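PDB 6QVI: ComZ from Thermus thermophilus, which is a competence-associated pilin that probably serves as a DNA receptor at the pilus tip, joining a pseudopilin-like domain to a beta-solenoid domain. Local coordinates for residues A[71-76]-A[98-103]; A[102-107]-A[126-131]; A[159-164]-A[213-218]; A[398-403]-A[505-510]; A[426-431]-A[497-502]. One frame throughout, in Å; residues are numbered along the deposited sequence.

How the interactions relate
The five contacts fall into two regions of the chain. Interactions 1 and 2 lie in the antiparallel sheet of the pseudopilin-like part, with centres about 11 Å apart; they share Ala102 and Gln103, and Asp101 N probably hydrogen-bonds to Leu107 O (3.1 Å). Interactions 3, 4 and 5 belong to the solenoid part. Interaction 3 is a strand pair whose centre is about 24 Å from that of interaction 4 and about 26 Å from that of interaction 5. Interactions 4 and 5, about 13 Å apart between centres, use successive pieces of the chain that runs from strand 491-496 back towards the pilin-like sheet. Centres of interactions 1 and 4 are about 42 Å apart.

Interaction 1: residues A[71-76]-A[98-103]; sequences VNNRLV and LYKDAQ
Leu75 and Leu98 form an antiparallel hydrogen-bonded pair at the edge of the pseudopilin-like domain's sheet, where the short strand 74-76 runs alongside the end of strand 90-100. This is the firmer part of the contact: Leu75 N donates to Leu98 O over 2.7 Å, and Leu98 N returns a nearly straight bond (168°) to Leu75 O. The two leucine side chains share one face of the sheet, CD2 of Leu75 being 4.3 Å from CD2 of Leu98, and Phe70 touches both.

A third backbone bond, Lys100 N to Asn73 O at 3.2 Å, marks the start of the looser end. Here Asn73 OD1 rests 3.5 Å from Lys100 CG, while Lys100 NZ bonds to the carbonyl oxygen of Ala56. Without that amide, as with an alanine at Asn73, the middle of the Lys100 chain would probably be less well packed, though NZ would keep its bond.

The other face, carrying Arg74 and Tyr99, is more exposed. With CG beside its backbone N (chi1 -54°), Tyr99 lays its ring alongside the Arg74 chain, CD2 3.8 Å from Arg74 CB; farther out, Tyr99 OH sits at the guanidinium edge, 4.1 Å from Arg74 NH1.

Interaction 2: residues A[102-107]-A[126-131]; sequences AQDDQL and TFRISN
Gln106 meets strand 120-130 with both its backbone and its side chain. Its carbonyl oxygen accepts the one hydrogen bond across the contact, from Ile129 N at 2.8 Å, the N-H pointing almost straight at the oxygen (166°). The same oxygen receives a CA-H contact from Arg128 CA, 3.2 Å away. The extended Gln106 chain, CG beside the backbone N (chi1 -45°), brings its amide to the strand, with OE1 against Ser130 CB and NE2 at the guanidinium edge of Arg128, the two planes standing 67° apart. Were Gln106 an alanine, the loss of the amide would probably open a gap beside Ser130 CB and leave the Arg128 guanidinium less confined along that edge.

Leu107 pairs with Arg128 as an antiparallel non-hydrogen-bonded pair, opening the strand that follows in the antiparallel sheet of the pseudopilin-like domain. Its CD2 lies over one face of the guanidinium, 3.7 Å from Arg128 NH1 and offset toward the rim.

Asp104 approaches the same guanidinium through a long salt bridge, OD2 to Arg128 NH1 at 3.7 Å. Its carboxylate is held by an Asx turn, OD1 accepting from Gln106 N at 3.0 Å, within a type I turn from Asp104 to Leu107. Farther out, Ser130 OG bonds to Lys515 O, and Phe518 of strand 517-529 packs on Phe127 and Ile129.

Interaction 3: residues A[159-164]-A[213-218]; sequences GVYVVG and RVQYGK
Tyr161 and Val162 pair in parallel with Arg213 and Val214, their CA atoms facing each other in register, and the touching parts of the two segments run within 7° of each other. Arg213 O accepts from Val162 N at 2.8 Å, and Val162 O in turn accepts from Gln215 N at 3.1 Å; a weak bond from Arg213 N to Val160 O precedes them. One more backbone bond follows, from Tyr216 N to Val163 O over 2.8 Å. At Gly164 a side chain would run into the Tyr216 carbonyl oxygen, and its backbone angles (phi 91°) also suit glycine.

On one face Val162 packs against Val214, CB to CG2 4.0 Å, in a cluster that Ala141, Val173 and Val239 extend. On the other face Tyr161 CD2 lies 4.0 Å from Arg213 CB. With CG anti to the backbone N (chi1 -176°), the Tyr161 ring is laid over toward Arg213 and toward Phe140 of the neighbouring strand, on which it stacks. Arg213 bends at its third torsion, and NH1 makes a salt bridge to Asp269.

Residues in register thus share a face, valine on valine on one and tyrosine beside arginine on the other. With strand 139-141 on one flank and 237-239 on the other, this in-register parallel pairing is typical of successive coils of a beta-solenoid, the fold of this domain of ComZ.

Interaction 4: residues A[398-403]-A[505-510]; sequences SATLAV and PALLPS
Part of the solenoid wall, strand 398-406, is covered here by the segment 505-510, which belongs to the connection leading from strand 491-496 back to strand 517-529 of the pilin-like sheet. The strand itself is paired in parallel with 374-377 and 432-437; the connection meets it mainly through side chains, and no hydrogen bond crosses the contact. Ser398 and Thr400 point toward the segment and Ala399 points away, as alternation along a strand requires.

The segment begins with a type I turn from Pro505 to Leu508, closed by Leu508 N donating to Pro505 O at 3.1 Å. Pro505 is its broadest contact: its CA lies 3.8 Å from Ser398 OG, and its CB is 3.7 Å from both Ala399 O and Thr400 OG1. That hydroxyl also faces Leu507 CB, but its hydrogen bond goes to Asp373 OD1. Leu507 packs on helix 294-301 as well, and its carbonyl oxygen accepts from Trp294 NE1, a further tie between the turn and that helix.

Thr400 divides its two branches between these neighbours. With OG1 beside the backbone N (chi1 -45°) and given over to Asp373, the methyl is left to meet the leucine, CG2 to Leu508 CD2 at 3.6 Å.

Interaction 5: residues A[426-431]-A[497-502]; sequences GLFPNH and IRIPKE
The carbonyl oxygen of Arg498 rests against the ring of Pro429, 3.3 Å from CG and 3.6 Å from CB, and no hydrogen bond crosses between the two segments. Pro429 stands at the centre of the contact, preceded by a cis peptide bond. Its CG also lies 3.8 Å from Pro500 CD, the two rings crossing at about a right angle, and its CB touches Ile499 CG2 at 3.9 Å.

Phe428 meets the two isoleucines of the same segment. Ile497 CG2 comes in at the edge of the ring, near its plane, 3.9 Å from CD2, while Ile499 CD1 approaches CZ at the same distance. Both isoleucines hold CG2 opposite the backbone N, but Ile499 shares its branches between two neighbours: CG2 goes to Pro429 and the longer arm, ending in CD1, to the phenyl ring. Pro429 CB sits over one face of that ring, offset toward its rim, so the aromatic group and the proline meet the isoleucines as one packed unit.

Some polar groups turn to other partners: Arg498 NE forms a salt bridge with Glu136 OE2, and Asn430 O accepts from Asn503 ND2. The two loops join strands of the beta-solenoid domain, one leading into strand 432-437 and the other leaving strand 491-496, and their fit rests on apolar packing and on the shapes of the proline, phenylalanine and isoleucine side chains.

Interaction 1: residues A[71-76]-A[98-103]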
# COMPACT_ATOMS: atom_id res chain seq x y z
N VAL A 71 10.56 -19.08 -20.63
CA VAL A 71 10.45 -19.24 -22.06
C VAL A 71 9.71 -20.53 -22.26
O VAL A 71 10.10 -21.57 -21.78
CB VAL A 71 11.79 -19.31 -22.75
CG1 VAL A 71 11.61 -19.05 -24.22
CG2 VAL A 71 12.71 -18.27 -22.16
N ASN A 72 8.61 -20.44 -22.96
CA ASN A 72 7.75 -21.58 -23.20
C ASN A 72 7.49 -22.25 -21.89
O ASN A 72 7.78 -23.40 -21.73
CB ASN A 72 8.36 -22.56 -24.18
CG ASN A 72 8.36 -22.04 -25.57
OD1 ASN A 72 7.37 -21.50 -26.02
ND2 ASN A 72 9.46 -22.20 -26.25
N ASN A 73 7.02 -21.49 -20.92
CA ASN A 73 6.77 -21.95 -19.57
C ASN A 73 7.88 -22.70 -18.87
O ASN A 73 7.59 -23.47 -18.00
CB ASN A 73 5.52 -22.80 -19.53
CG ASN A 73 4.33 -22.09 -20.09
OD1 ASN A 73 4.02 -20.99 -19.69
ND2 ASN A 73 3.66 -22.73 -21.02
N ARG A 74 9.13 -22.43 -19.14
CA ARG A 74 10.18 -23.17 -18.53
C ARG A 74 11.35 -22.26 -18.23
O ARG A 74 11.61 -21.34 -18.95
CB ARG A 74 10.52 -24.31 -19.48
CG ARG A 74 11.95 -24.78 -19.53
CD ARG A 74 12.22 -25.60 -20.77
NE ARG A 74 13.60 -25.48 -21.21
CZ ARG A 74 14.59 -26.23 -20.76
NH1 ARG A 74 14.37 -27.17 -19.87
NH2 ARG A 74 15.81 -26.05 -21.20
N LEU A 75 12.04 -22.53 -17.15
CA LEU A 75 13.17 -21.74 -16.77
C LEU A 75 14.20 -22.61 -16.10
O LEU A 75 13.94 -23.18 -15.10
CB LEU A 75 12.73 -20.67 -15.81
CG LEU A 75 13.84 -20.04 -15.02
CD1 LEU A 75 14.60 -19.14 -15.95
CD2 LEU A 75 13.28 -19.24 -13.89
N VAL A 76 15.40 -22.63 -16.63
CA VAL A 76 16.42 -23.50 -16.07
C VAL A 76 17.14 -22.81 -14.94
O VAL A 76 17.80 -21.79 -15.15
CB VAL A 76 17.40 -23.97 -17.15
CG1 VAL A 76 18.51 -24.76 -16.51
CG2 VAL A 76 16.64 -24.83 -18.17
N LEU A 98 12.51 -25.10 -13.60
CA LEU A 98 11.30 -24.54 -13.02
C LEU A 98 10.29 -24.34 -14.13
O LEU A 98 10.61 -23.71 -15.14
CB LEU A 98 11.59 -23.21 -12.32
CG LEU A 98 10.31 -22.54 -11.81
CD1 LEU A 98 9.64 -23.46 -10.82
CD2 LEU A 98 10.57 -21.16 -11.20
N TYR A 99 9.11 -24.91 -13.96
CA TYR A 99 8.04 -24.84 -14.96
C TYR A 99 6.81 -24.15 -14.38
O TYR A 99 6.37 -24.48 -13.27
CB TYR A 99 7.65 -26.24 -15.43
CG TYR A 99 8.80 -27.06 -15.94
CD1 TYR A 99 9.56 -27.83 -15.07
CD2 TYR A 99 9.09 -27.09 -17.29
CE1 TYR A 99 10.60 -28.60 -15.53
CE2 TYR A 99 10.12 -27.87 -17.77
CZ TYR A 99 10.88 -28.63 -16.89
OH TYR A 99 11.94 -29.37 -17.41
N LYS A 100 6.22 -23.24 -15.15
CA LYS A 100 4.97 -22.63 -14.74
C LYS A 100 3.81 -23.27 -15.50
O LYS A 100 3.96 -23.71 -16.64
CB LYS A 100 4.96 -21.11 -14.94
CG LYS A 100 4.50 -20.65 -16.29
CD LYS A 100 4.59 -19.15 -16.38
CE LYS A 100 3.30 -18.57 -16.84
NZ LYS A 100 3.59 -17.23 -17.38
N ASP A 101 2.67 -23.32 -14.83
CA ASP A 101 1.45 -23.85 -15.44
C ASP A 101 0.90 -22.88 -16.48
O ASP A 101 0.83 -21.67 -16.25
CB ASP A 101 0.40 -24.08 -14.35
CG ASP A 101 -0.74 -24.96 -14.81
OD1 ASP A 101 -0.71 -26.19 -14.52
OD2 ASP A 101 -1.67 -24.44 -15.47
N ALA A 102 0.48 -23.43 -17.62
CA ALA A 102 -0.05 -22.57 -18.67
C ALA A 102 -1.33 -21.88 -18.21
O ALA A 102 -1.53 -20.69 -18.51
CB ALA A 102 -0.30 -23.38 -19.94
N GLN A 103 -2.19 -22.58 -17.47
CA GLN A 103 -3.49 -22.02 -17.09
C GLN A 103 -3.39 -21.10 -15.87
O GLN A 103 -3.66 -19.90 -15.96
CB GLN A 103 -4.48 -23.15 -16.79
CG GLN A 103 -4.34 -24.36 -17.69
CD GLN A 103 -5.09 -24.20 -19.00
OE1 GLN A 103 -6.10 -23.50 -19.08
NE2 GLN A 103 -4.61 -24.87 -20.04

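Interaction 2: residues A[102-107]-A[126-131]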
# COMPACT_ATOMS: atom_id res chain seq x y z
N ALA A 102 0.48 -23.43 -17.62
CA ALA A 102 -0.05 -22.57 -18.67
C ALA A 102 -1.33 -21.88 -18.21
O ALA A 102 -1.53 -20.69 -18.51
CB ALA A 102 -0.30 -23.38 -19.94
N GLN A 103 -2.19 -22.58 -17.47
CA GLN A 103 -3.49 -22.02 -17.09
C GLN A 103 -3.39 -21.10 -15.87
O GLN A 103 -3.66 -19.90 -15.96
CB GLN A 103 -4.48 -23.15 -16.79
CG GLN A 103 -4.34 -24.36 -17.69
CD GLN A 103 -5.09 -24.20 -19.00
OE1 GLN A 103 -6.10 -23.50 -19.08
NE2 GLN A 103 -4.61 -24.87 -20.04
N ASP A 104 -3.00 -21.67 -14.73
CA ASP A 104 -2.96 -20.96 -13.46
C ASP A 104 -1.57 -20.37 -13.23
O ASP A 104 -0.60 -21.12 -13.06
CB ASP A 104 -3.34 -21.96 -12.37
CG ASP A 104 -3.70 -21.31 -11.06
OD1 ASP A 104 -3.11 -20.26 -10.73
OD2 ASP A 104 -4.54 -21.89 -10.34
N ASP A 105 -1.47 -19.04 -13.19
CA ASP A 105 -0.20 -18.36 -13.02
C ASP A 105 0.33 -18.44 -11.59
O ASP A 105 1.31 -17.74 -11.26
CB ASP A 105 -0.32 -16.88 -13.44
CG ASP A 105 -1.36 -16.12 -12.62
OD1 ASP A 105 -1.23 -14.88 -12.50
OD2 ASP A 105 -2.31 -16.76 -12.09
N GLN A 106 -0.29 -19.25 -10.73
CA GLN A 106 0.17 -19.46 -9.36
C GLN A 106 0.73 -20.87 -9.14
O GLN A 106 1.27 -21.13 -8.05
CB GLN A 106 -0.96 -19.22 -8.36
CG GLN A 106 -1.73 -17.99 -8.65
CD GLN A 106 -2.62 -17.64 -7.50
OE1 GLN A 106 -2.58 -16.52 -7.00
NE2 GLN A 106 -3.40 -18.61 -7.03
N LEU A 107 0.52 -21.79 -10.08
CA LEU A 107 1.00 -23.16 -9.98
C LEU A 107 2.38 -23.28 -10.61
O LEU A 107 2.56 -22.98 -11.80
CB LEU A 107 0.00 -24.10 -10.65
CG LEU A 107 -1.35 -24.03 -9.97
CD1 LEU A 107 -2.20 -25.22 -10.35
CD2 LEU A 107 -1.10 -24.00 -8.45
N THR A 126 5.20 -29.72 -6.92
CA THR A 126 4.31 -28.68 -7.39
C THR A 126 3.90 -27.79 -6.23
O THR A 126 3.37 -28.27 -5.22
CB THR A 126 3.04 -29.27 -8.00
OG1 THR A 126 3.38 -30.01 -9.17
CG2 THR A 126 2.08 -28.14 -8.36
N PHE A 127 4.05 -26.48 -6.43
CA PHE A 127 3.68 -25.48 -5.45
C PHE A 127 2.56 -24.60 -5.97
O PHE A 127 2.43 -24.38 -7.18
CB PHE A 127 4.84 -24.60 -5.06
CG PHE A 127 6.07 -25.32 -4.78
CD1 PHE A 127 6.89 -25.74 -5.81
CD2 PHE A 127 6.42 -25.60 -3.47
CE1 PHE A 127 8.06 -26.42 -5.54
CE2 PHE A 127 7.57 -26.30 -3.20
CZ PHE A 127 8.40 -26.69 -4.24
N ARG A 128 1.91 -23.93 -5.05
CA ARG A 128 0.94 -22.92 -5.39
C ARG A 128 1.54 -21.76 -4.64
O ARG A 128 1.73 -21.83 -3.47
CB ARG A 128 -0.41 -23.27 -4.85
CG ARG A 128 -1.12 -22.08 -4.27
CD ARG A 128 -2.52 -21.95 -4.82
NE ARG A 128 -3.24 -23.21 -4.77
CZ ARG A 128 -4.05 -23.61 -5.72
NH1 ARG A 128 -4.23 -22.85 -6.79
NH2 ARG A 128 -4.67 -24.78 -5.61
N ILE A 129 1.87 -20.70 -5.35
CA ILE A 129 2.53 -19.55 -4.77
C ILE A 129 1.78 -18.29 -5.17
O ILE A 129 1.61 -18.02 -6.37
CB ILE A 129 4.00 -19.42 -5.21
CG1 ILE A 129 4.73 -20.74 -4.99
CG2 ILE A 129 4.67 -18.24 -4.49
CD1 ILE A 129 6.16 -20.64 -5.44
N SER A 130 1.38 -17.49 -4.17
CA SER A 130 0.76 -16.20 -4.44
C SER A 130 1.30 -15.19 -3.43
O SER A 130 1.52 -15.53 -2.26
CB SER A 130 -0.77 -16.33 -4.40
OG SER A 130 -1.23 -16.62 -3.09
N ASN A 131 1.59 -13.98 -3.91
CA ASN A 131 2.11 -12.93 -3.04
C ASN A 131 1.01 -12.01 -2.50
O ASN A 131 -0.12 -11.96 -2.99
CB ASN A 131 3.16 -12.12 -3.79
CG ASN A 131 4.50 -12.85 -3.91
OD1 ASN A 131 5.27 -12.91 -2.94
ND2 ASN A 131 4.77 -13.45 -5.09

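Interaction 3: residues A[159-164]-A[213-218]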
# COMPACT_ATOMS: atom_id res chain seq x y z
N GLY A 159 -1.28 5.15 -8.84
CA GLY A 159 -2.43 4.38 -9.24
C GLY A 159 -3.70 4.93 -8.64
O GLY A 159 -3.66 5.74 -7.71
N VAL A 160 -4.82 4.48 -9.17
CA VAL A 160 -6.11 4.78 -8.61
C VAL A 160 -6.90 3.49 -8.63
O VAL A 160 -7.12 2.94 -9.65
CB VAL A 160 -6.89 5.93 -9.27
CG1 VAL A 160 -6.07 6.78 -10.17
CG2 VAL A 160 -8.11 5.43 -9.98
N TYR A 161 -7.31 3.01 -7.47
CA TYR A 161 -8.07 1.80 -7.32
C TYR A 161 -9.44 2.20 -6.89
O TYR A 161 -9.59 3.00 -6.03
CB TYR A 161 -7.42 0.95 -6.23
CG TYR A 161 -8.01 -0.42 -5.95
CD1 TYR A 161 -9.28 -0.57 -5.50
CD2 TYR A 161 -7.24 -1.55 -6.07
CE1 TYR A 161 -9.79 -1.81 -5.23
CE2 TYR A 161 -7.75 -2.79 -5.79
CZ TYR A 161 -9.03 -2.90 -5.38
OH TYR A 161 -9.55 -4.11 -5.10
N VAL A 162 -10.46 1.67 -7.52
CA VAL A 162 -11.80 2.00 -7.13
C VAL A 162 -12.51 0.70 -6.90
O VAL A 162 -12.35 -0.20 -7.67
CB VAL A 162 -12.49 2.72 -8.26
CG1 VAL A 162 -13.92 3.00 -7.89
CG2 VAL A 162 -11.79 4.01 -8.56
N VAL A 163 -13.28 0.57 -5.84
CA VAL A 163 -13.96 -0.69 -5.65
C VAL A 163 -15.29 -0.78 -6.37
O VAL A 163 -15.55 -1.75 -7.01
CB VAL A 163 -13.97 -1.22 -4.20
CG1 VAL A 163 -13.07 -0.43 -3.32
CG2 VAL A 163 -15.33 -1.37 -3.62
N GLY A 164 -16.12 0.24 -6.31
CA GLY A 164 -17.39 0.19 -7.00
C GLY A 164 -18.53 -0.35 -6.19
O GLY A 164 -18.38 -0.59 -5.03
N ARG A 213 -7.34 0.14 -11.41
CA ARG A 213 -8.12 -1.05 -11.11
C ARG A 213 -9.50 -0.63 -10.63
O ARG A 213 -9.62 0.23 -9.74
CB ARG A 213 -7.44 -1.93 -10.05
CG ARG A 213 -6.10 -2.54 -10.48
CD ARG A 213 -5.63 -3.66 -9.55
NE ARG A 213 -4.24 -3.47 -9.15
CZ ARG A 213 -3.26 -4.33 -9.38
NH1 ARG A 213 -3.52 -5.46 -10.03
NH2 ARG A 213 -2.03 -4.07 -8.97
N VAL A 214 -10.50 -1.29 -11.14
CA VAL A 214 -11.83 -1.04 -10.74
C VAL A 214 -12.46 -2.37 -10.57
O VAL A 214 -12.73 -3.02 -11.51
CB VAL A 214 -12.59 -0.30 -11.80
CG1 VAL A 214 -14.06 -0.37 -11.50
CG2 VAL A 214 -12.14 1.12 -11.87
N GLN A 215 -12.69 -2.77 -9.34
CA GLN A 215 -13.26 -4.05 -9.10
C GLN A 215 -14.68 -4.24 -9.55
O GLN A 215 -15.01 -5.28 -10.04
CB GLN A 215 -13.16 -4.42 -7.65
CG GLN A 215 -14.08 -5.55 -7.31
CD GLN A 215 -13.93 -6.01 -5.90
OE1 GLN A 215 -13.40 -5.31 -5.07
NE2 GLN A 215 -14.40 -7.20 -5.62
N TYR A 216 -15.55 -3.27 -9.35
CA TYR A 216 -16.91 -3.43 -9.79
C TYR A 216 -17.34 -2.26 -10.61
O TYR A 216 -17.40 -1.18 -10.13
CB TYR A 216 -17.87 -3.53 -8.62
CG TYR A 216 -17.77 -4.77 -7.80
CD1 TYR A 216 -18.02 -6.00 -8.33
CD2 TYR A 216 -17.44 -4.71 -6.48
CE1 TYR A 216 -17.93 -7.13 -7.57
CE2 TYR A 216 -17.34 -5.83 -5.72
CZ TYR A 216 -17.58 -7.04 -6.27
OH TYR A 216 -17.48 -8.15 -5.50
N GLY A 217 -17.67 -2.49 -11.87
CA GLY A 217 -18.12 -1.42 -12.74
C GLY A 217 -17.34 -1.20 -14.01
O GLY A 217 -16.36 -1.85 -14.23
N LYS A 218 -17.84 -0.31 -14.85
CA LYS A 218 -17.22 0.11 -16.09
C LYS A 218 -16.58 1.49 -15.92
O LYS A 218 -16.68 2.11 -14.87
CB LYS A 218 -18.25 0.10 -17.22
CG LYS A 218 -19.02 -1.20 -17.34
CD LYS A 218 -20.31 -0.98 -18.08
CE LYS A 218 -20.05 -0.99 -19.54
NZ LYS A 218 -19.82 -2.41 -19.96

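Interaction 4: residues A[398-403]-A[505-510]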
# COMPACT_ATOMS: atom_id res chain seq x y z
N SER A 398 7.11 7.53 13.18
CA SER A 398 5.81 7.58 12.55
C SER A 398 4.77 7.64 13.66
O SER A 398 5.05 7.34 14.82
CB SER A 398 5.57 6.40 11.60
OG SER A 398 5.38 5.18 12.28
N ALA A 399 3.57 8.07 13.30
CA ALA A 399 2.52 8.15 14.29
C ALA A 399 1.21 8.39 13.56
O ALA A 399 1.19 8.62 12.35
CB ALA A 399 2.80 9.26 15.31
N THR A 400 0.11 8.37 14.31
CA THR A 400 -1.21 8.56 13.74
C THR A 400 -2.03 9.48 14.62
O THR A 400 -1.90 9.46 15.85
CB THR A 400 -1.95 7.23 13.61
OG1 THR A 400 -1.07 6.24 13.06
CG2 THR A 400 -3.16 7.36 12.71
N LEU A 401 -2.88 10.27 13.97
CA LEU A 401 -3.92 11.06 14.60
C LEU A 401 -5.23 10.52 14.07
O LEU A 401 -5.47 10.56 12.85
CB LEU A 401 -3.82 12.53 14.23
CG LEU A 401 -4.68 13.55 14.98
CD1 LEU A 401 -4.24 14.95 14.52
CD2 LEU A 401 -6.24 13.36 14.90
N ALA A 402 -6.10 10.08 14.96
CA ALA A 402 -7.42 9.64 14.54
C ALA A 402 -8.46 10.60 15.09
O ALA A 402 -8.42 10.94 16.27
CB ALA A 402 -7.74 8.24 15.01
N VAL A 403 -9.38 11.01 14.23
CA VAL A 403 -10.61 11.67 14.64
C VAL A 403 -11.72 10.73 14.22
O VAL A 403 -11.96 10.51 13.03
CB VAL A 403 -10.78 13.07 14.03
CG1 VAL A 403 -9.89 14.10 14.71
CG2 VAL A 403 -10.41 13.02 12.55
N PRO A 505 2.94 4.43 9.36
CA PRO A 505 2.04 4.52 10.52
C PRO A 505 1.28 3.23 10.74
O PRO A 505 0.43 2.84 9.92
CB PRO A 505 1.11 5.68 10.14
CG PRO A 505 1.91 6.54 9.25
CD PRO A 505 2.81 5.60 8.47
N ALA A 506 1.59 2.56 11.86
CA ALA A 506 1.03 1.25 12.16
C ALA A 506 -0.50 1.25 12.10
O ALA A 506 -1.12 0.24 11.73
CB ALA A 506 1.51 0.77 13.53
N LEU A 507 -1.16 2.36 12.51
CA LEU A 507 -2.60 2.21 12.62
C LEU A 507 -3.35 2.61 11.35
O LEU A 507 -4.59 2.65 11.35
CB LEU A 507 -3.13 2.97 13.84
CG LEU A 507 -2.51 2.58 15.19
CD1 LEU A 507 -3.06 3.58 16.24
CD2 LEU A 507 -2.67 1.12 15.64
N LEU A 508 -2.66 2.72 10.26
CA LEU A 508 -3.25 2.92 8.95
C LEU A 508 -3.52 1.56 8.29
O LEU A 508 -2.98 0.55 8.72
CB LEU A 508 -2.30 3.74 8.09
CG LEU A 508 -2.40 5.26 8.07
CD1 LEU A 508 -3.47 5.73 7.10
CD2 LEU A 508 -2.68 5.76 9.47
N PRO A 509 -4.39 1.49 7.29
CA PRO A 509 -4.60 0.21 6.59
C PRO A 509 -3.40 -0.16 5.72
O PRO A 509 -2.75 0.70 5.14
CB PRO A 509 -5.85 0.48 5.73
CG PRO A 509 -6.47 1.70 6.33
CD PRO A 509 -5.35 2.52 6.86
N SER A 510 -3.09 -1.46 5.66
CA SER A 510 -2.11 -1.95 4.68
C SER A 510 -2.84 -2.91 3.72
O SER A 510 -2.88 -4.12 3.94
CB SER A 510 -0.87 -2.59 5.36
OG SER A 510 -1.04 -3.98 5.58

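Interaction 5: residues A[426-431]-A[497-502]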
# COMPACT_ATOMS: atom_id res chain seq x y z
N GLY A 426 13.26 14.45 10.74
CA GLY A 426 13.42 13.37 9.79
C GLY A 426 12.88 13.79 8.44
O GLY A 426 12.27 14.83 8.33
N LEU A 427 13.09 12.98 7.42
CA LEU A 427 12.63 13.34 6.09
C LEU A 427 11.71 12.26 5.53
O LEU A 427 11.86 11.07 5.83
CB LEU A 427 13.82 13.59 5.15
CG LEU A 427 14.53 14.93 5.35
CD1 LEU A 427 16.10 14.86 5.15
CD2 LEU A 427 13.89 15.94 4.45
N PHE A 428 10.76 12.70 4.71
CA PHE A 428 9.80 11.80 4.09
C PHE A 428 10.51 10.88 3.09
O PHE A 428 11.36 11.34 2.31
CB PHE A 428 8.74 12.60 3.35
CG PHE A 428 7.37 12.02 3.43
CD1 PHE A 428 6.72 11.92 4.65
CD2 PHE A 428 6.74 11.54 2.29
CE1 PHE A 428 5.45 11.38 4.73
CE2 PHE A 428 5.47 10.98 2.37
CZ PHE A 428 4.82 10.91 3.60
N PRO A 429 10.15 9.59 3.04
CA PRO A 429 9.09 9.04 3.88
C PRO A 429 9.63 8.27 5.08
O PRO A 429 8.99 7.33 5.53
CB PRO A 429 8.36 8.09 2.93
CG PRO A 429 9.45 7.63 1.97
CD PRO A 429 10.64 8.59 2.09
N ASN A 430 10.80 8.67 5.53
CA ASN A 430 11.29 8.06 6.71
C ASN A 430 10.74 8.88 7.86
O ASN A 430 11.23 8.70 8.94
CB ASN A 430 12.79 8.12 6.73
CG ASN A 430 13.43 7.15 5.77
OD1 ASN A 430 12.74 6.51 4.99
ND2 ASN A 430 14.74 7.04 5.82
N HIS A 431 9.69 9.65 7.69
CA HIS A 431 9.16 10.41 8.78
C HIS A 431 7.80 10.79 8.33
O HIS A 431 7.64 11.69 7.55
CB HIS A 431 9.97 11.66 8.93
CG HIS A 431 9.46 12.58 9.97
ND1 HIS A 431 9.77 13.91 9.98
CD2 HIS A 431 8.66 12.36 11.03
CE1 HIS A 431 9.19 14.48 11.01
NE2 HIS A 431 8.51 13.56 11.67
N ILE A 497 3.54 8.76 -2.88
CA ILE A 497 4.88 8.54 -2.39
C ILE A 497 4.86 7.29 -1.53
O ILE A 497 4.29 7.30 -0.43
CB ILE A 497 5.41 9.74 -1.60
CG1 ILE A 497 5.48 10.97 -2.48
CG2 ILE A 497 6.78 9.45 -1.02
CD1 ILE A 497 6.13 12.17 -1.79
N ARG A 498 5.51 6.24 -2.00
CA ARG A 498 5.56 4.99 -1.26
C ARG A 498 6.21 5.23 0.09
O ARG A 498 7.18 5.97 0.21
CB ARG A 498 6.35 3.96 -2.06
CG ARG A 498 6.99 2.84 -1.26
CD ARG A 498 7.91 1.98 -2.15
NE ARG A 498 7.19 0.95 -2.89
CZ ARG A 498 7.64 0.36 -4.00
NH1 ARG A 498 8.82 0.69 -4.51
NH2 ARG A 498 6.91 -0.58 -4.60
N ILE A 499 5.62 4.66 1.13
CA ILE A 499 6.21 4.67 2.47
C ILE A 499 6.65 3.26 2.80
O ILE A 499 5.82 2.33 2.77
CB ILE A 499 5.25 5.25 3.53
CG1 ILE A 499 4.58 6.51 3.01
CG2 ILE A 499 5.99 5.56 4.81
CD1 ILE A 499 3.67 7.20 4.05
N PRO A 500 7.94 3.02 3.07
CA PRO A 500 8.43 1.67 3.35
C PRO A 500 7.72 1.02 4.53
O PRO A 500 7.33 1.70 5.48
CB PRO A 500 9.93 1.88 3.64
CG PRO A 500 10.08 3.36 3.91
CD PRO A 500 9.01 4.03 3.10
N LYS A 501 7.51 -0.31 4.45
CA LYS A 501 6.60 -0.95 5.41
C LYS A 501 7.06 -0.68 6.84
O LYS A 501 6.23 -0.38 7.71
CB LYS A 501 6.52 -2.46 5.15
CG LYS A 501 5.73 -3.22 6.24
CD LYS A 501 4.26 -3.43 5.83
CE LYS A 501 3.39 -3.96 6.97
NZ LYS A 501 3.12 -2.87 7.98
N GLU A 502 8.37 -0.75 7.10
CA GLU A 502 8.88 -0.26 8.37
C GLU A 502 8.79 1.24 8.33
O GLU A 502 9.00 1.85 7.28
CB GLU A 502 10.32 -0.74 8.65
CG GLU A 502 11.50 -0.10 7.85
CD GLU A 502 11.90 -0.88 6.59
OE1 GLU A 502 13.03 -1.48 6.56
OE2 GLU A 502 11.07 -0.99 5.69